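Local coordinates for DNA replication protein DnaC (Aquifex aeolicus, PDB 3ECC) that serves as a bacterial helicase loader in the initiation of DNA replication and probably binds ATP together with magnesium in a P-loop site, at residues V49-L54 with L177-S182; T42-P47 with T140-Q145; K66-Y71 with N100-V105; V28-F33 with L59-E64. All blocks are in the same frame, centred on the assembly; numbering follows the deposited sequence.

Interaction 1 (V49-L54 with L177-S182); sequences VGKTHL and LVIKGS. With MG (magnesium ion), chain C; ADP (adenosine-5'-diphosphate), chain B; BEF (beryllium trifluoride ion), chain D.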
# COMPACT_ATOMS: atom_id res chain seq x y z
N VAL A 49 3.67 -9.92 -10.62
CA VAL A 49 2.26 -9.88 -10.94
C VAL A 49 1.76 -8.48 -11.33
O VAL A 49 0.77 -8.35 -12.04
CB VAL A 49 1.43 -10.48 -9.78
CG1 VAL A 49 0.05 -9.86 -9.70
CG2 VAL A 49 1.36 -12.01 -9.91
N GLY A 50 2.45 -7.43 -10.89
CA GLY A 50 2.07 -6.06 -11.25
C GLY A 50 1.52 -5.19 -10.13
O GLY A 50 0.99 -4.11 -10.39
N LYS A 51 1.67 -5.63 -8.89
CA LYS A 51 1.08 -4.94 -7.73
C LYS A 51 1.57 -3.50 -7.61
O LYS A 51 0.77 -2.56 -7.54
CB LYS A 51 1.33 -5.72 -6.44
CG LYS A 51 0.74 -7.12 -6.43
CD LYS A 51 0.94 -7.82 -5.10
CE LYS A 51 2.42 -8.03 -4.78
NZ LYS A 51 3.08 -9.00 -5.71
N THR A 52 2.89 -3.33 -7.58
CA THR A 52 3.49 -2.00 -7.49
C THR A 52 3.08 -1.15 -8.69
O THR A 52 2.87 0.06 -8.56
CB THR A 52 5.02 -2.08 -7.42
OG1 THR A 52 5.40 -3.00 -6.38
CG2 THR A 52 5.63 -0.71 -7.14
N HIS A 53 2.96 -1.80 -9.84
CA HIS A 53 2.54 -1.11 -11.06
C HIS A 53 1.19 -0.41 -10.84
O HIS A 53 1.05 0.78 -11.12
CB HIS A 53 2.45 -2.09 -12.24
CG HIS A 53 2.24 -1.42 -13.56
ND1 HIS A 53 3.26 -1.22 -14.46
CD2 HIS A 53 1.13 -0.89 -14.12
CE1 HIS A 53 2.79 -0.60 -15.53
NE2 HIS A 53 1.49 -0.39 -15.34
N LEU A 54 0.22 -1.16 -10.33
CA LEU A 54 -1.13 -0.65 -10.14
C LEU A 54 -1.22 0.36 -9.00
O LEU A 54 -2.04 1.27 -9.05
CB LEU A 54 -2.12 -1.79 -9.92
CG LEU A 54 -2.47 -2.55 -11.19
CD1 LEU A 54 -3.27 -3.79 -10.88
CD2 LEU A 54 -3.21 -1.63 -12.15
N LEU A 177 -7.66 -6.68 -3.05
CA LEU A 177 -7.64 -7.09 -4.45
C LEU A 177 -6.52 -8.10 -4.71
O LEU A 177 -5.35 -7.74 -4.81
CB LEU A 177 -7.48 -5.88 -5.37
CG LEU A 177 -8.68 -4.93 -5.52
CD1 LEU A 177 -8.25 -3.61 -6.14
CD2 LEU A 177 -9.81 -5.56 -6.35
N VAL A 178 -6.89 -9.37 -4.83
CA VAL A 178 -5.90 -10.38 -5.13
C VAL A 178 -5.56 -10.40 -6.60
O VAL A 178 -6.44 -10.34 -7.46
CB VAL A 178 -6.34 -11.76 -4.68
CG1 VAL A 178 -5.22 -12.75 -4.92
CG2 VAL A 178 -6.70 -11.73 -3.22
N ILE A 179 -4.26 -10.47 -6.90
CA ILE A 179 -3.78 -10.48 -8.27
C ILE A 179 -2.99 -11.75 -8.52
O ILE A 179 -2.04 -12.07 -7.81
CB ILE A 179 -2.91 -9.26 -8.54
CG1 ILE A 179 -3.71 -7.99 -8.26
CG2 ILE A 179 -2.39 -9.26 -9.96
CD1 ILE A 179 -2.93 -6.76 -8.50
N LYS A 180 -3.41 -12.50 -9.54
CA LYS A 180 -2.93 -13.86 -9.73
C LYS A 180 -2.31 -14.12 -11.09
O LYS A 180 -2.49 -15.18 -11.67
CB LYS A 180 -4.05 -14.86 -9.45
CG LYS A 180 -4.47 -14.89 -8.00
CD LYS A 180 -4.93 -16.28 -7.57
CE LYS A 180 -6.36 -16.57 -8.03
NZ LYS A 180 -7.37 -15.92 -7.14
N GLY A 181 -1.55 -13.15 -11.60
CA GLY A 181 -0.81 -13.36 -12.84
C GLY A 181 0.26 -14.44 -12.71
O GLY A 181 0.74 -14.72 -11.60
N SER A 182 0.65 -15.05 -13.82
CA SER A 182 1.63 -16.12 -13.77
C SER A 182 2.84 -15.81 -14.65
O SER A 182 2.73 -15.09 -15.65
CB SER A 182 1.01 -17.45 -14.18
OG SER A 182 1.53 -18.52 -13.40
MG MG C . 5.95 -4.70 -6.02
PB ADP B . 4.92 -6.66 -8.21
O1B ADP B . 4.91 -5.26 -7.64
O2B ADP B . 3.68 -7.47 -7.88
O3B ADP B . 6.20 -7.41 -7.98
PA ADP B . 5.52 -5.16 -10.51
O1A ADP B . 4.53 -4.02 -10.44
O2A ADP B . 6.85 -4.70 -9.93
O3A ADP B . 4.89 -6.46 -9.79
O5' ADP B . 5.69 -5.69 -12.02
C5' ADP B . 6.95 -6.06 -12.57
C4' ADP B . 7.15 -5.35 -13.90
O4' ADP B . 6.14 -5.77 -14.82
C3' ADP B . 7.02 -3.85 -13.75
O3' ADP B . 8.11 -3.24 -14.43
C2' ADP B . 5.69 -3.50 -14.39
O2' ADP B . 5.78 -2.29 -15.12
C1' ADP B . 5.42 -4.64 -15.34
N9 ADP B . 3.98 -4.97 -15.47
C8 ADP B . 3.24 -5.75 -14.65
N7 ADP B . 1.96 -5.86 -15.09
C5 ADP B . 1.87 -5.17 -16.24
C6 ADP B . 0.81 -4.88 -17.24
N6 ADP B . -0.45 -5.36 -17.12
N1 ADP B . 1.14 -4.11 -18.29
C2 ADP B . 2.38 -3.62 -18.46
N3 ADP B . 3.39 -3.85 -17.59
C4 ADP B . 3.20 -4.60 -16.49
BE BEF D . 6.88 -7.51 -5.76
F1 BEF D . 5.48 -8.56 -5.52
F2 BEF D . 6.76 -5.78 -5.43
F3 BEF D . 8.18 -8.14 -6.77
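I179 pushes its side chain against the phosphate-binding loop and the first turn of helix 51-65, and this join is apolar, with no hydrogen bond across the two segments. Its CD1 meets CD1 of L54 at 3.8 Å and lies 4.2 Å from CG of K51. CG2 of V49 rests on the backbone of G181, 3.3 Å from its O; the CG1 branch of V49 and CG2 of I179 face each other too closely in the model to be relied on. F43 of strand 40-45 also packs on K51, L54 and I179.

Polar groups of the loop serve the nucleotide. G50 N donates to ADP O3A (2.8 Å), K51 N to ADP O2B (2.9 Å), and T52 N to ADP O1B (2.8 Å, a straight 165°); H53 N bonds to ADP O1A. The K51 chain bends at chi3 and chi4 (-63° and -67°), folding its ammonium back so that NZ reaches ADP O2B at 2.7 Å; it also approaches F1 of the beryllium fluoride, at a modelled distance too short to be taken literally, and hydrogen-bonds to G45 O. With a methionine in place of K51, ADP O2B and G45 O would probably lose this donor, and the phosphate and fluoride their nearby positive charge.

The magnesium ion is bound by T52 OG1 and by ADP O1B. At the sugar, H53 ND1 shares a hydrogen bond with O2', and ADP C4 lies over one face of the imidazole.

Glycine-rich loop, lysine, threonine and helix N-terminus together form the Walker A motif (P-loop) of a nucleotide-binding ATPase fold.

Interaction 2 (T42-P47 with T140-Q145); sequences TFVGSP and TNYSLQ. With BEF (beryllium trifluoride ion), chain D.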
# COMPACT_ATOMS: atom_id res chain seq x y z
N THR A 42 -5.66 -2.66 -1.04
CA THR A 42 -4.61 -3.58 -0.67
C THR A 42 -4.39 -4.60 -1.78
O THR A 42 -5.29 -5.34 -2.15
CB THR A 42 -4.96 -4.30 0.64
OG1 THR A 42 -5.26 -3.34 1.65
CG2 THR A 42 -3.79 -5.18 1.10
N PHE A 43 -3.18 -4.61 -2.32
CA PHE A 43 -2.82 -5.50 -3.42
C PHE A 43 -1.99 -6.66 -2.89
O PHE A 43 -0.91 -6.47 -2.33
CB PHE A 43 -2.01 -4.76 -4.48
CG PHE A 43 -2.74 -3.62 -5.12
CD1 PHE A 43 -3.56 -3.84 -6.22
CD2 PHE A 43 -2.60 -2.33 -4.63
CE1 PHE A 43 -4.23 -2.80 -6.82
CE2 PHE A 43 -3.27 -1.27 -5.23
CZ PHE A 43 -4.08 -1.51 -6.33
N VAL A 44 -2.50 -7.87 -3.08
CA VAL A 44 -1.84 -9.07 -2.61
C VAL A 44 -1.50 -9.94 -3.81
O VAL A 44 -2.16 -9.87 -4.84
CB VAL A 44 -2.75 -9.86 -1.64
CG1 VAL A 44 -1.96 -10.89 -0.87
CG2 VAL A 44 -3.43 -8.90 -0.67
N GLY A 45 -0.45 -10.75 -3.69
CA GLY A 45 -0.08 -11.68 -4.75
C GLY A 45 1.41 -11.98 -4.83
O GLY A 45 2.22 -11.40 -4.12
N SER A 46 1.75 -12.91 -5.72
CA SER A 46 3.14 -13.28 -5.98
C SER A 46 3.91 -12.18 -6.73
O SER A 46 3.31 -11.24 -7.25
CB SER A 46 3.17 -14.57 -6.79
OG SER A 46 2.92 -15.68 -5.95
N PRO A 47 5.26 -12.29 -6.75
CA PRO A 47 6.18 -11.40 -7.49
C PRO A 47 5.87 -11.31 -9.00
O PRO A 47 5.37 -12.27 -9.58
CB PRO A 47 7.55 -12.07 -7.29
CG PRO A 47 7.43 -12.79 -5.99
CD PRO A 47 5.99 -13.23 -5.88
N THR A 140 1.52 -6.11 -0.99
CA THR A 140 2.12 -7.09 -0.11
C THR A 140 2.27 -8.44 -0.79
O THR A 140 1.55 -8.76 -1.74
CB THR A 140 1.31 -7.23 1.22
OG1 THR A 140 2.00 -8.11 2.11
CG2 THR A 140 -0.10 -7.76 0.95
N ASN A 141 3.21 -9.23 -0.30
CA ASN A 141 3.43 -10.56 -0.83
C ASN A 141 2.59 -11.64 -0.16
O ASN A 141 2.47 -11.67 1.06
CB ASN A 141 4.90 -10.91 -0.74
CG ASN A 141 5.50 -11.15 -2.08
OD1 ASN A 141 5.13 -12.09 -2.78
ND2 ASN A 141 6.42 -10.28 -2.48
N TYR A 142 2.01 -12.52 -0.97
CA TYR A 142 1.34 -13.71 -0.45
C TYR A 142 2.08 -14.97 -0.88
O TYR A 142 2.29 -15.21 -2.07
CB TYR A 142 -0.12 -13.76 -0.91
CG TYR A 142 -0.93 -14.87 -0.24
CD1 TYR A 142 -0.83 -15.10 1.13
CD2 TYR A 142 -1.80 -15.66 -0.99
CE1 TYR A 142 -1.57 -16.12 1.74
CE2 TYR A 142 -2.55 -16.67 -0.38
CZ TYR A 142 -2.43 -16.90 0.98
OH TYR A 142 -3.18 -17.90 1.58
N SER A 143 2.49 -15.76 0.12
CA SER A 143 3.31 -16.96 -0.10
C SER A 143 2.53 -18.15 -0.69
O SER A 143 2.54 -18.36 -1.91
CB SER A 143 4.04 -17.37 1.20
OG SER A 143 3.14 -17.45 2.30
N LEU A 144 1.88 -18.93 0.18
CA LEU A 144 1.14 -20.14 -0.24
C LEU A 144 0.04 -19.82 -1.27
O LEU A 144 -0.59 -18.76 -1.21
CB LEU A 144 0.56 -20.87 0.99
CG LEU A 144 1.54 -21.19 2.14
CD1 LEU A 144 0.90 -20.94 3.51
CD2 LEU A 144 2.10 -22.62 2.06
N GLN A 145 -0.20 -20.76 -2.20
CA GLN A 145 -0.97 -20.46 -3.42
C GLN A 145 -2.51 -20.59 -3.37
O GLN A 145 -3.22 -19.60 -3.55
CB GLN A 145 -0.39 -21.19 -4.64
CG GLN A 145 0.83 -20.51 -5.22
CD GLN A 145 0.77 -20.40 -6.74
OE1 GLN A 145 0.97 -21.39 -7.45
NE2 GLN A 145 0.50 -19.20 -7.24
BE BEF D . 6.88 -7.51 -5.76
F1 BEF D . 5.48 -8.56 -5.52
F2 BEF D . 6.76 -5.78 -5.43
F3 BEF D . 8.18 -8.14 -6.77
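The phenol ring of Y142 stands at a slant to V44: CB of Y142 makes the nearest approach to CG1 of V44, at 3.4 Å, with the ring set obliquely to that methyl. With CG anti to the backbone N (chi1 -172°), the ring leads off to pack on R153 and I154 of helix 153-162. The F43 ring likewise turns from segment 140-145, toward I137, T139 and I179. The side chains of P47 and N141 cross at about a right angle. V44 and T140 lie side by side and point the same way, their CG2 methyls 3.9 Å apart, with L158 and I154 of the same helix beyond them.

These are neighbouring parallel strands in the central sheet of a P-loop NTPase, at the ends that open into the nucleotide site. T140 N donates to F43 O at 2.8 Å. The ladder then frays: G45 N to T140 O (3.4 Å) and Y142 N to G45 O (3.3 Å) are both weak, and V44 CA adds a CH...O contact to T140 O. Past this point the chains diverge, and S46, P47 and N141 line the beryllium fluoride pocket, where P47 CA comes 3.5 Å from F1.

Interaction 3 (K66-Y71 with N100-V105); sequences KGIRGY and NSPVLV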
# COMPACT_ATOMS: atom_id res chain seq x y z
N LYS A 66 -8.10 14.21 -9.44
CA LYS A 66 -8.50 14.93 -8.24
C LYS A 66 -7.49 16.00 -7.86
O LYS A 66 -7.80 16.91 -7.09
CB LYS A 66 -8.73 13.96 -7.06
CG LYS A 66 -10.20 13.63 -6.77
CD LYS A 66 -10.84 12.75 -7.85
CE LYS A 66 -12.33 12.53 -7.58
NZ LYS A 66 -13.08 12.17 -8.82
N GLY A 67 -6.27 15.89 -8.38
CA GLY A 67 -5.21 16.86 -8.08
C GLY A 67 -4.65 16.74 -6.67
O GLY A 67 -3.99 17.65 -6.18
N ILE A 68 -4.93 15.61 -6.03
CA ILE A 68 -4.43 15.34 -4.68
C ILE A 68 -3.07 14.66 -4.77
O ILE A 68 -2.95 13.55 -5.30
CB ILE A 68 -5.43 14.48 -3.87
CG1 ILE A 68 -6.67 15.30 -3.51
CG2 ILE A 68 -4.78 13.91 -2.62
CD1 ILE A 68 -7.95 14.50 -3.42
N ARG A 69 -2.04 15.35 -4.28
CA ARG A 69 -0.66 14.86 -4.31
C ARG A 69 -0.38 13.93 -3.13
O ARG A 69 -0.48 14.34 -1.97
CB ARG A 69 0.32 16.03 -4.27
CG ARG A 69 0.59 16.67 -5.62
CD ARG A 69 1.74 17.67 -5.53
NE ARG A 69 2.44 17.81 -6.80
CZ ARG A 69 3.75 18.06 -6.91
NH1 ARG A 69 4.50 18.19 -5.82
NH2 ARG A 69 4.31 18.17 -8.11
N GLY A 70 -0.01 12.69 -3.43
CA GLY A 70 0.37 11.72 -2.40
C GLY A 70 1.84 11.35 -2.48
O GLY A 70 2.63 12.03 -3.15
N TYR A 71 2.21 10.25 -1.83
CA TYR A 71 3.61 9.80 -1.80
C TYR A 71 3.72 8.29 -2.01
O TYR A 71 2.85 7.53 -1.57
CB TYR A 71 4.28 10.19 -0.48
CG TYR A 71 4.40 11.69 -0.23
CD1 TYR A 71 5.58 12.37 -0.54
CD2 TYR A 71 3.35 12.41 0.33
CE1 TYR A 71 5.70 13.73 -0.31
CE2 TYR A 71 3.46 13.77 0.56
CZ TYR A 71 4.63 14.43 0.25
OH TYR A 71 4.73 15.78 0.48
N ASN A 100 0.31 12.52 7.97
CA ASN A 100 -0.84 13.35 7.60
C ASN A 100 -1.10 13.43 6.10
O ASN A 100 -1.95 14.19 5.65
CB ASN A 100 -0.72 14.75 8.22
CG ASN A 100 -0.99 14.74 9.73
OD1 ASN A 100 -1.95 14.13 10.19
ND2 ASN A 100 -0.13 15.42 10.49
N SER A 101 -0.37 12.63 5.33
CA SER A 101 -0.52 12.60 3.88
C SER A 101 -1.90 12.10 3.46
O SER A 101 -2.41 11.11 4.00
CB SER A 101 0.56 11.74 3.24
OG SER A 101 0.53 11.87 1.84
N PRO A 102 -2.50 12.77 2.46
CA PRO A 102 -3.82 12.40 1.93
C PRO A 102 -3.83 11.03 1.26
O PRO A 102 -4.83 10.32 1.34
CB PRO A 102 -4.11 13.51 0.91
CG PRO A 102 -2.77 14.09 0.57
CD PRO A 102 -1.99 14.00 1.84
N VAL A 103 -2.74 10.68 0.59
CA VAL A 103 -2.59 9.35 -0.01
C VAL A 103 -1.18 8.85 0.25
O VAL A 103 -0.21 9.55 0.00
CB VAL A 103 -2.83 9.38 -1.54
CG1 VAL A 103 -2.54 8.02 -2.15
CG2 VAL A 103 -4.25 9.78 -1.85
N LEU A 104 -1.08 7.63 0.77
CA LEU A 104 0.22 7.03 1.03
C LEU A 104 0.28 5.61 0.48
O LEU A 104 -0.66 4.83 0.66
CB LEU A 104 0.53 7.03 2.53
CG LEU A 104 1.93 6.56 2.97
CD1 LEU A 104 3.02 7.58 2.63
CD2 LEU A 104 1.94 6.25 4.46
N VAL A 105 1.37 5.31 -0.21
CA VAL A 105 1.62 3.96 -0.69
C VAL A 105 2.71 3.33 0.16
O VAL A 105 3.83 3.84 0.21
CB VAL A 105 2.06 3.95 -2.17
CG1 VAL A 105 2.05 2.52 -2.72
CG2 VAL A 105 1.18 4.85 -3.01
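I68 and P102 slide past each other in opposite directions to make the apolar centre, CG2 of I68 lying 3.6 Å from CB of P102. The same methyl is 4.2 Å from CG2 of V103; it sits anti to the backbone N of I68, which turns it to this side. P102 also leans on the main chain, its CG 3.4 Å from R69 O. At G70 the backbone passes so near V103 O that a CB could hardly be fitted in.

Further along, Y71 and L104 pair as parallel strand neighbours, and CB of Y71 touches CD1 of L104 at 4.3 Å. Two backbone bonds hold this step: Y71 N to V103 O (3.1 Å) and V105 N to Y71 O (3.0 Å).

Polar detail gathers round S101. Its OG, anti to the backbone N (chi1 -171°), donates to V103 O at 3.1 Å from above the carbonyl plane, 57° out of it, while Y71 N arrives from the opposite face. V103 O is thus gripped by two donors. The hydroxyl also lies in the plane of the Y71 ring, at its edge, 3.2 Å from CD2. Replacing S101 with an alanine would probably leave V103 O with Y71 N as its one donor here and open a small gap at the ring edge.

Strand 71-74 forms the border of the sheet within this chain, and strand 104-107 joins it to strand 136-141 through L104 and I137. Helix 51-65 lies against V103 and V105 through L59 and A55, and F33 closes over I68 and V103.

Interaction 4 (V28-F33 with L59-E64); sequences VFVHNF and LKAIYE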
# COMPACT_ATOMS: atom_id res chain seq x y z
N VAL A 28 -13.09 2.92 -10.53
CA VAL A 28 -14.21 3.31 -9.68
C VAL A 28 -13.70 4.04 -8.44
O VAL A 28 -14.22 5.08 -8.07
CB VAL A 28 -15.04 2.09 -9.24
CG1 VAL A 28 -16.01 2.47 -8.15
CG2 VAL A 28 -15.77 1.50 -10.42
N PHE A 29 -12.66 3.48 -7.82
CA PHE A 29 -12.05 4.04 -6.60
C PHE A 29 -11.54 5.46 -6.83
O PHE A 29 -11.97 6.40 -6.15
CB PHE A 29 -10.91 3.13 -6.09
CG PHE A 29 -10.20 3.65 -4.87
CD1 PHE A 29 -10.65 3.34 -3.59
CD2 PHE A 29 -9.09 4.47 -4.99
CE1 PHE A 29 -10.01 3.83 -2.46
CE2 PHE A 29 -8.44 4.97 -3.86
CZ PHE A 29 -8.90 4.65 -2.60
N VAL A 30 -10.66 5.62 -7.82
CA VAL A 30 -10.08 6.92 -8.19
C VAL A 30 -11.15 7.95 -8.54
O VAL A 30 -11.01 9.14 -8.24
CB VAL A 30 -9.14 6.78 -9.41
CG1 VAL A 30 -8.76 8.15 -9.96
CG2 VAL A 30 -7.90 5.99 -9.03
N HIS A 31 -12.23 7.47 -9.15
CA HIS A 31 -13.33 8.34 -9.52
C HIS A 31 -14.12 8.82 -8.29
O HIS A 31 -14.53 9.98 -8.23
CB HIS A 31 -14.25 7.64 -10.52
CG HIS A 31 -15.31 8.54 -11.08
ND1 HIS A 31 -16.65 8.34 -10.86
CD2 HIS A 31 -15.21 9.66 -11.84
CE1 HIS A 31 -17.34 9.29 -11.46
NE2 HIS A 31 -16.49 10.10 -12.06
N ASN A 32 -14.31 7.94 -7.32
CA ASN A 32 -15.14 8.25 -6.16
C ASN A 32 -14.34 8.68 -4.95
O ASN A 32 -14.82 8.57 -3.82
CB ASN A 32 -15.99 7.05 -5.78
CG ASN A 32 -17.09 6.79 -6.78
OD1 ASN A 32 -17.35 7.62 -7.65
ND2 ASN A 32 -17.76 5.65 -6.65
N PHE A 33 -13.13 9.18 -5.18
CA PHE A 33 -12.17 9.39 -4.10
C PHE A 33 -12.40 10.66 -3.29
O PHE A 33 -12.28 11.78 -3.80
CB PHE A 33 -10.75 9.35 -4.66
CG PHE A 33 -9.69 9.36 -3.61
CD1 PHE A 33 -9.39 8.21 -2.88
CD2 PHE A 33 -8.99 10.52 -3.33
CE1 PHE A 33 -8.41 8.21 -1.91
CE2 PHE A 33 -8.00 10.53 -2.35
CZ PHE A 33 -7.72 9.37 -1.64
N LEU A 59 -1.97 6.03 -7.72
CA LEU A 59 -1.48 7.25 -7.10
C LEU A 59 -1.50 8.42 -8.09
O LEU A 59 -1.84 9.55 -7.72
CB LEU A 59 -0.07 7.03 -6.54
CG LEU A 59 0.67 8.20 -5.88
CD1 LEU A 59 -0.10 8.74 -4.70
CD2 LEU A 59 2.07 7.77 -5.46
N LYS A 60 -1.13 8.13 -9.34
CA LYS A 60 -1.11 9.12 -10.42
C LYS A 60 -2.52 9.50 -10.86
O LYS A 60 -2.83 10.69 -11.05
CB LYS A 60 -0.34 8.58 -11.62
CG LYS A 60 1.11 8.98 -11.69
CD LYS A 60 1.84 8.22 -12.79
CE LYS A 60 1.22 8.45 -14.18
NZ LYS A 60 1.43 9.84 -14.72
N ALA A 61 -3.38 8.50 -11.01
CA ALA A 61 -4.76 8.71 -11.44
C ALA A 61 -5.50 9.64 -10.48
O ALA A 61 -6.22 10.54 -10.91
CB ALA A 61 -5.48 7.39 -11.59
N ILE A 62 -5.31 9.42 -9.18
CA ILE A 62 -5.87 10.30 -8.16
C ILE A 62 -5.38 11.73 -8.39
O ILE A 62 -6.18 12.67 -8.41
CB ILE A 62 -5.49 9.83 -6.75
CG1 ILE A 62 -6.23 8.54 -6.41
CG2 ILE A 62 -5.80 10.91 -5.71
CD1 ILE A 62 -5.65 7.78 -5.26
N TYR A 63 -4.08 11.87 -8.59
CA TYR A 63 -3.47 13.18 -8.80
C TYR A 63 -3.90 13.85 -10.12
O TYR A 63 -3.96 15.08 -10.20
CB TYR A 63 -1.95 13.07 -8.74
CG TYR A 63 -1.23 14.22 -9.39
CD1 TYR A 63 -1.07 15.43 -8.72
CD2 TYR A 63 -0.73 14.11 -10.69
CE1 TYR A 63 -0.42 16.50 -9.31
CE2 TYR A 63 -0.09 15.18 -11.30
CZ TYR A 63 0.07 16.37 -10.60
OH TYR A 63 0.70 17.43 -11.20
N GLU A 64 -4.19 13.06 -11.14
CA GLU A 64 -4.54 13.62 -12.45
C GLU A 64 -6.04 13.84 -12.61
O GLU A 64 -6.46 14.53 -13.54
CB GLU A 64 -3.98 12.76 -13.60
CG GLU A 64 -4.73 11.45 -13.85
CD GLU A 64 -3.97 10.49 -14.79
OE1 GLU A 64 -3.13 10.97 -15.58
OE2 GLU A 64 -4.22 9.26 -14.73
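V30 and A61 bring helix 17-31 against helix 51-65, a helix-helix packing in the P-loop domain: the second of these is the helix that starts at the phosphate-binding loop, though this contact lies well away from the nucleotide. The backbones come nearest at V30 and I62, whose CA atoms are 5.4 Å apart.

The close-packed part is made by V30. With CG1 anti to its backbone N (chi1 169°), V30 sets both methyls against A61, CG1 lying 3.7 Å from its CB and 3.6 Å from its O, while CG2 meets CG1 of I62 at 4.0 Å. The small A61 side chain is consistent with this close approach. T58 and K65, one turn to each side along helix 51-65, also touch V30.

The solvent side is looser. H31 and N32 turn outward where helix 17-31 ends, and H31 ND1 has a weak 3.4 Å hydrogen bond to N32 OD1; neither side chain meets segment 59-64. On the facing helix, Y63 likewise points away. The carbonyl of H31 is taken up by K66 NZ, just past the end of helix 51-65.

Between these extremes, two phenylalanines flank I62 in different ways. F29 offers its ring edge, CE2 being 4.2 Å from CD1 of I62. F33, already past the helix end, throws its ring back toward helix 51-65 because CG is anti to the backbone N (chi1 -172°). CG2 of I62 touches its CD2 at 4.0 Å, and CD1 of I62 sits over the ring centre, 4.3 Å above the plane.

Helix 51-65 ties much of this together: interaction 1 uses its N-terminal end at the nucleotide, interaction 4 its far half. Interactions 1, 2 and 3 all reach the one parallel sheet, 1 and 2 on adjacent strands, 3 at the border strand 71-74. Interactions 1 and 2 have centres about 8 Å apart and share the beryllium fluoride; strand bonds L177 N to T42 O and I179 N to V44 O join them. Interactions 3 and 4, with centres about 10 Å apart, meet through V103 and F33 and follow in series along the chain, 4 before 3. Interactions 2 and 3, with centres about 24 Å apart, lie on opposite sides of the chain's centre.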